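Local atomic coordinates of 2-oxoglutarate-dependent dioxygenase tropC (Talaromyces stipitatus, PDB entry 6XJJ), a protein that catalyses an iron(II)- and 2-oxoglutarate-dependent oxidation, the oxidative ring expansion step in the fungal pathway to tropolones. Residues F142-E147 / G161-P166; E180-M185 / I220-L225. All coordinates share one frame; numbering follows the deposited sequence.

Contacts 1 and 2 meet through strands 139-144 and 222-227, antiparallel neighbours in the main sheet; the centres of the two contacts are about 10 Å apart. Contact 2 is the more deeply buried, about 8 Å from the centre of the chain, and packs helix 171-204 on the sheet through methionines, a tyrosine and one arginine. Contact 1 lies about 16 Å from that centre and is only partly buried; there the loop leading to the same helix is tied to the end of strand 139-144, chiefly by polar groups of Asn163 and Glu147. Backbone bonds from Phe142 to Leu224 and from Thr144 to Met222 join the two contacts.

Contact 1. Residues F142-E147 / G161-P166; sequences FITGAE and GPNLWP
The Phe142 ring presents its edge to the carbonyl of Leu164, whose O lies in the ring plane 3.3 Å from CZ; CZ also packs on Trp165 CE3, the two side chains crossing at about a right angle. The indole of Trp165 carries Asn163 CB on one face, offset toward the rim, and has Glu147 OE1 at its edge, in plane, while Thr144 CG2 reaches CH2 obliquely. Between these rings and the turn after the strand, the Asn163 amide pairs with both polar backbone groups of Gly145. Gly145 N donates to a lone pair of Asn163 OD1 (2.8 Å, in the plane of the side-chain carbonyl), and Asn163 ND2 returns a bond to Gly145 O over 3.0 Å, reaching it from above the plane of the Gly145 carbonyl. ND2 gives its second bond to Glu147 OE1, again from above the carboxylate plane, which is turned 49° from the amide. A bend at chi2 (77°) brings the carboxylate back to Asn163, where OE2 takes a weak bond from the backbone N. Asn163 thus ties the loop before helix 171-204 to the residues following strand 139-144, within the N-terminal region of this dioxygenase family.

Contact 2. Residues E180-M185 / I220-L225; sequences EYRALM and IPMRLL
Arg182 runs from helix 171-204 past Met222 to the carbonyl of Ile220, the two long side chains sliding by each other in opposite directions. Its CB lies 4.0 Å from Met222 CE, and CG packs more closely on the same methyl. Beyond CG the chain turns at chi3 (63°), which lets the guanidinium swing round to the loop just before strand 222-227. There it meets Ile220 O edge-on, near its own plane: NH2 makes the main hydrogen bond (N-H...O 153°), modelled so short that its exact length is doubtful, while NH1 adds a weak, bent one at 3.2 Å. One carbonyl oxygen is therefore gripped by both terminal nitrogens. NH1 also rests against Met222 CB (3.4 Å), and NH2 against CG1 of Ile220, so that aliphatic groups border the charged end. Outside the two segments, NH1 makes a weak hydrogen bond to Thr144 OG1 on the adjoining strand.

Met222 leaves the strand with CG anti to its backbone N (chi1 -172°), reaching straight for the helix. Its sulfur stands beside the edge of the Tyr181 ring, 4.9 Å from SD to the ring centroid, a Met-aromatic contact. The terminal methyl, Met222 CE, comes to the same edge, in the ring plane near CD2, and lies 3.7 Å from Met185 CG. Three helix residues thus meet the end of Met222, whose side chain also touches Val314 and Phe316 of strand 311-318. Axes of the helix and strand segments lie 10.8 Å apart. This is the layering of 2-oxoglutarate oxygenases, in which a long helix backs the major sheet of the double-stranded beta-helix; Pro221, pointing away from the helix, has its side chain about 11 Å from the bound iron.

Contact 1. Residues F142-E147 / G161-P166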
loop_
_atom_site.group_PDB
_atom_site.type_symbol
_atom_site.label_atom_id
_atom_site.label_comp_id
_atom_site.label_asym_id
_atom_site.label_seq_id
_atom_site.Cartn_x
_atom_site.Cartn_y
_atom_site.Cartn_z
ATOM N N PHE A 142 -0.359 -4.305 -11.912
ATOM C CA PHE A 142 0.160 -5.669 -11.828
ATOM C C PHE A 142 0.149 -6.082 -10.363
ATOM O O PHE A 142 0.614 -5.326 -9.504
ATOM C CB PHE A 142 1.582 -5.759 -12.408
ATOM C CG PHE A 142 2.270 -7.091 -12.183
ATOM C CD1 PHE A 142 1.917 -8.212 -12.921
ATOM C CD2 PHE A 142 3.314 -7.202 -11.270
ATOM C CE1 PHE A 142 2.566 -9.429 -12.722
ATOM C CE2 PHE A 142 3.969 -8.416 -11.074
ATOM C CZ PHE A 142 3.592 -9.526 -11.801
ATOM N N ILE A 143 -0.363 -7.280 -10.083
ATOM C CA ILE A 143 -0.732 -7.688 -8.730
ATOM C C ILE A 143 0.095 -8.903 -8.325
ATOM O O ILE A 143 0.145 -9.898 -9.058
ATOM C CB ILE A 143 -2.233 -8.010 -8.640
ATOM C CG1 ILE A 143 -3.048 -6.783 -9.053
ATOM C CG2 ILE A 143 -2.606 -8.419 -7.221
ATOM C CD1 ILE A 143 -4.518 -7.060 -9.312
ATOM N N THR A 144 0.730 -8.823 -7.158
ATOM C CA THR A 144 1.421 -9.954 -6.557
ATOM C C THR A 144 0.891 -10.199 -5.150
ATOM O O THR A 144 0.180 -9.374 -4.570
ATOM C CB THR A 144 2.939 -9.730 -6.499
ATOM O OG1 THR A 144 3.220 -8.526 -5.776
ATOM C CG2 THR A 144 3.525 -9.640 -7.890
ATOM N N GLY A 145 1.245 -11.363 -4.616
ATOM C CA GLY A 145 1.027 -11.682 -3.221
ATOM C C GLY A 145 2.140 -12.586 -2.736
ATOM O O GLY A 145 3.156 -12.721 -3.426
ATOM N N ALA A 146 1.991 -13.193 -1.561
ATOM C CA ALA A 146 3.003 -14.132 -1.094
ATOM C C ALA A 146 3.017 -15.352 -2.005
ATOM O O ALA A 146 1.968 -15.822 -2.452
ATOM C CB ALA A 146 2.737 -14.550 0.355
ATOM N N GLU A 147 4.213 -15.863 -2.290
ATOM C CA GLU A 147 4.344 -16.967 -3.229
ATOM C C GLU A 147 3.908 -18.258 -2.550
ATOM O O GLU A 147 4.396 -18.595 -1.468
ATOM C CB GLU A 147 5.782 -17.113 -3.721
ATOM C CG GLU A 147 5.897 -18.014 -4.940
ATOM C CD GLU A 147 5.448 -17.308 -6.203
ATOM O OE1 GLU A 147 5.494 -16.059 -6.224
ATOM O OE2 GLU A 147 5.019 -17.984 -7.162
ATOM N N GLY A 161 -2.086 -17.880 -3.272
ATOM C CA GLY A 161 -1.689 -18.796 -4.312
ATOM C C GLY A 161 -0.404 -18.335 -4.961
ATOM O O GLY A 161 0.306 -17.482 -4.424
ATOM N N PRO A 162 -0.076 -18.887 -6.126
ATOM C CA PRO A 162 1.138 -18.459 -6.826
ATOM C C PRO A 162 0.945 -17.175 -7.616
ATOM O O PRO A 162 -0.163 -16.817 -8.022
ATOM C CB PRO A 162 1.435 -19.636 -7.761
ATOM C CG PRO A 162 0.145 -20.260 -8.006
ATOM C CD PRO A 162 -0.705 -20.044 -6.781
ATOM N N ASN A 163 2.056 -16.475 -7.825
ATOM C CA ASN A 163 2.056 -15.287 -8.661
ATOM C C ASN A 163 2.140 -15.669 -10.135
ATOM O O ASN A 163 2.571 -16.766 -10.494
ATOM C CB ASN A 163 3.230 -14.376 -8.311
ATOM C CG ASN A 163 3.078 -13.731 -6.953
ATOM O OD1 ASN A 163 2.217 -12.874 -6.750
ATOM N ND2 ASN A 163 3.948 -14.100 -6.028
ATOM N N LEU A 164 1.719 -14.745 -10.994
ATOM C CA LEU A 164 1.935 -14.872 -12.427
ATOM C C LEU A 164 3.047 -13.925 -12.845
ATOM O O LEU A 164 3.052 -12.753 -12.454
ATOM C CB LEU A 164 0.672 -14.572 -13.235
ATOM C CG LEU A 164 -0.533 -15.491 -13.048
ATOM C CD1 LEU A 164 -1.604 -15.116 -14.063
ATOM C CD2 LEU A 164 -0.155 -16.952 -13.162
ATOM N N TRP A 165 3.975 -14.431 -13.648
ATOM C CA TRP A 165 5.147 -13.659 -14.000
ATOM C C TRP A 165 5.277 -13.549 -15.514
ATOM O O TRP A 165 5.007 -14.517 -16.231
ATOM C CB TRP A 165 6.418 -14.296 -13.428
ATOM C CG TRP A 165 6.449 -14.351 -11.914
ATOM C CD1 TRP A 165 6.223 -15.445 -11.133
ATOM C CD2 TRP A 165 6.678 -13.258 -11.012
ATOM N NE1 TRP A 165 6.321 -15.111 -9.806
ATOM C CE2 TRP A 165 6.595 -13.773 -9.702
ATOM C CE3 TRP A 165 6.952 -11.896 -11.186
ATOM C CZ2 TRP A 165 6.778 -12.973 -8.570
ATOM C CZ3 TRP A 165 7.133 -11.103 -10.061
ATOM C CH2 TRP A 165 7.047 -11.645 -8.771
ATOM N N PRO A 166 5.694 -12.392 -16.027
ATOM C CA PRO A 166 5.759 -12.219 -17.483
ATOM C C PRO A 166 6.895 -13.027 -18.094
ATOM O O PRO A 166 8.054 -12.910 -17.686
ATOM C CB PRO A 166 5.983 -10.712 -17.649
ATOM C CG PRO A 166 6.674 -10.300 -16.400
ATOM C CD PRO A 166 6.120 -11.175 -15.310
#

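Contact 2. Residues E180-M185 / I220-L225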
loop_
_atom_site.group_PDB
_atom_site.type_symbol
_atom_site.label_atom_id
_atom_site.label_comp_id
_atom_site.label_asym_id
_atom_site.label_seq_id
_atom_site.Cartn_x
_atom_site.Cartn_y
_atom_site.Cartn_z
ATOM N N GLU A 180 12.303 -9.153 -3.729
ATOM C CA GLU A 180 13.157 -8.516 -2.730
ATOM C C GLU A 180 12.483 -7.290 -2.130
ATOM O O GLU A 180 12.501 -7.102 -0.909
ATOM C CB GLU A 180 14.510 -8.135 -3.333
ATOM C CG GLU A 180 15.437 -9.304 -3.650
ATOM C CD GLU A 180 16.745 -8.838 -4.271
ATOM O OE1 GLU A 180 16.883 -7.616 -4.514
ATOM O OE2 GLU A 180 17.622 -9.689 -4.539
ATOM N N TYR A 181 11.876 -6.444 -2.970
ATOM C CA TYR A 181 11.160 -5.281 -2.460
ATOM C C TYR A 181 10.016 -5.709 -1.549
ATOM O O TYR A 181 9.800 -5.111 -0.486
ATOM C CB TYR A 181 10.635 -4.446 -3.628
ATOM C CG TYR A 181 9.986 -3.148 -3.216
ATOM C CD1 TYR A 181 10.753 -2.018 -2.993
ATOM C CD2 TYR A 181 8.613 -3.058 -3.030
ATOM C CE1 TYR A 181 10.173 -0.821 -2.618
ATOM C CE2 TYR A 181 8.022 -1.869 -2.646
ATOM C CZ TYR A 181 8.812 -0.753 -2.439
ATOM O OH TYR A 181 8.242 0.439 -2.063
ATOM N N ARG A 182 9.276 -6.749 -1.947
ATOM C CA ARG A 182 8.251 -7.321 -1.078
ATOM C C ARG A 182 8.799 -7.637 0.309
ATOM O O ARG A 182 8.141 -7.364 1.320
ATOM C CB ARG A 182 7.661 -8.584 -1.708
ATOM C CG ARG A 182 6.737 -8.330 -2.898
ATOM C CD ARG A 182 6.162 -9.637 -3.434
ATOM N NE ARG A 182 5.341 -10.265 -2.408
ATOM C CZ ARG A 182 4.092 -9.905 -2.125
ATOM N NH1 ARG A 182 3.495 -8.917 -2.787
ATOM N NH2 ARG A 182 3.433 -10.523 -1.160
ATOM N N ALA A 183 9.991 -8.226 0.382
ATOM C CA ALA A 183 10.562 -8.566 1.680
ATOM C C ALA A 183 10.832 -7.315 2.503
ATOM O O ALA A 183 10.502 -7.256 3.695
ATOM C CB ALA A 183 11.841 -9.370 1.488
ATOM N N LEU A 184 11.442 -6.301 1.886
ATOM C CA LEU A 184 11.644 -5.034 2.581
ATOM C C LEU A 184 10.318 -4.448 3.038
ATOM O O LEU A 184 10.221 -3.916 4.149
ATOM C CB LEU A 184 12.378 -4.044 1.677
ATOM C CG LEU A 184 13.800 -4.401 1.256
ATOM C CD1 LEU A 184 14.313 -3.407 0.227
ATOM C CD2 LEU A 184 14.714 -4.420 2.453
ATOM N N MET A 185 9.276 -4.547 2.205
ATOM C CA MET A 185 7.973 -4.045 2.629
ATOM C C MET A 185 7.421 -4.847 3.803
ATOM O O MET A 185 6.976 -4.264 4.800
ATOM C CB MET A 185 6.966 -4.074 1.484
ATOM C CG MET A 185 7.226 -3.160 0.289
ATOM S SD MET A 185 7.725 -1.497 0.760
ATOM C CE MET A 185 6.448 -1.083 1.902
ATOM N N ILE A 220 -0.420 -10.384 2.088
ATOM C CA ILE A 220 0.314 -9.171 1.749
ATOM C C ILE A 220 0.391 -8.996 0.239
ATOM O O ILE A 220 1.427 -9.285 -0.377
ATOM C CB ILE A 220 1.715 -9.188 2.373
ATOM C CG1 ILE A 220 2.373 -10.553 2.152
ATOM C CG2 ILE A 220 1.634 -8.818 3.839
ATOM C CD1 ILE A 220 3.836 -10.590 2.499
ATOM N N PRO A 221 -0.667 -8.511 -0.391
ATOM C CA PRO A 221 -0.559 -8.122 -1.793
ATOM C C PRO A 221 0.178 -6.806 -1.965
ATOM O O PRO A 221 0.207 -5.942 -1.085
ATOM C CB PRO A 221 -2.022 -8.003 -2.232
ATOM C CG PRO A 221 -2.733 -7.607 -1.018
ATOM C CD PRO A 221 -2.021 -8.273 0.138
ATOM N N MET A 222 0.816 -6.705 -3.120
ATOM C CA MET A 222 1.451 -5.497 -3.618
ATOM C C MET A 222 0.947 -5.264 -5.029
ATOM O O MET A 222 0.634 -6.219 -5.740
ATOM C CB MET A 222 2.960 -5.641 -3.646
ATOM C CG MET A 222 3.747 -4.341 -3.966
ATOM S SD MET A 222 5.496 -4.573 -4.237
ATOM C CE MET A 222 5.980 -5.102 -2.649
ATOM N N ARG A 223 0.885 -3.995 -5.435
ATOM C CA ARG A 223 0.501 -3.649 -6.798
ATOM C C ARG A 223 1.516 -2.686 -7.393
ATOM O O ARG A 223 1.914 -1.712 -6.746
ATOM C CB ARG A 223 -0.905 -3.032 -6.863
ATOM C CG ARG A 223 -1.974 -3.981 -6.363
ATOM C CD ARG A 223 -3.376 -3.620 -6.811
ATOM N NE ARG A 223 -4.360 -4.551 -6.264
ATOM C CZ ARG A 223 -5.626 -4.611 -6.652
ATOM N NH1 ARG A 223 -6.054 -3.830 -7.631
ATOM N NH2 ARG A 223 -6.451 -5.490 -6.101
ATOM N N LEU A 224 1.935 -2.974 -8.623
ATOM C CA LEU A 224 2.698 -2.033 -9.427
ATOM C C LEU A 224 1.704 -1.239 -10.262
ATOM O O LEU A 224 0.847 -1.824 -10.931
ATOM C CB LEU A 224 3.699 -2.755 -10.331
ATOM C CG LEU A 224 4.692 -3.709 -9.656
ATOM C CD1 LEU A 224 5.621 -4.324 -10.702
ATOM C CD2 LEU A 224 5.480 -3.041 -8.533
ATOM N N LEU A 225 1.812 0.084 -10.215
ATOM C CA LEU A 225 0.771 0.969 -10.719
ATOM C C LEU A 225 1.325 1.877 -11.806
ATOM O O LEU A 225 2.433 2.414 -11.679
ATOM C CB LEU A 225 0.191 1.806 -9.577
ATOM C CG LEU A 225 -0.553 1.000 -8.505
ATOM C CD1 LEU A 225 -0.771 1.804 -7.233
ATOM C CD2 LEU A 225 -1.889 0.552 -9.050
#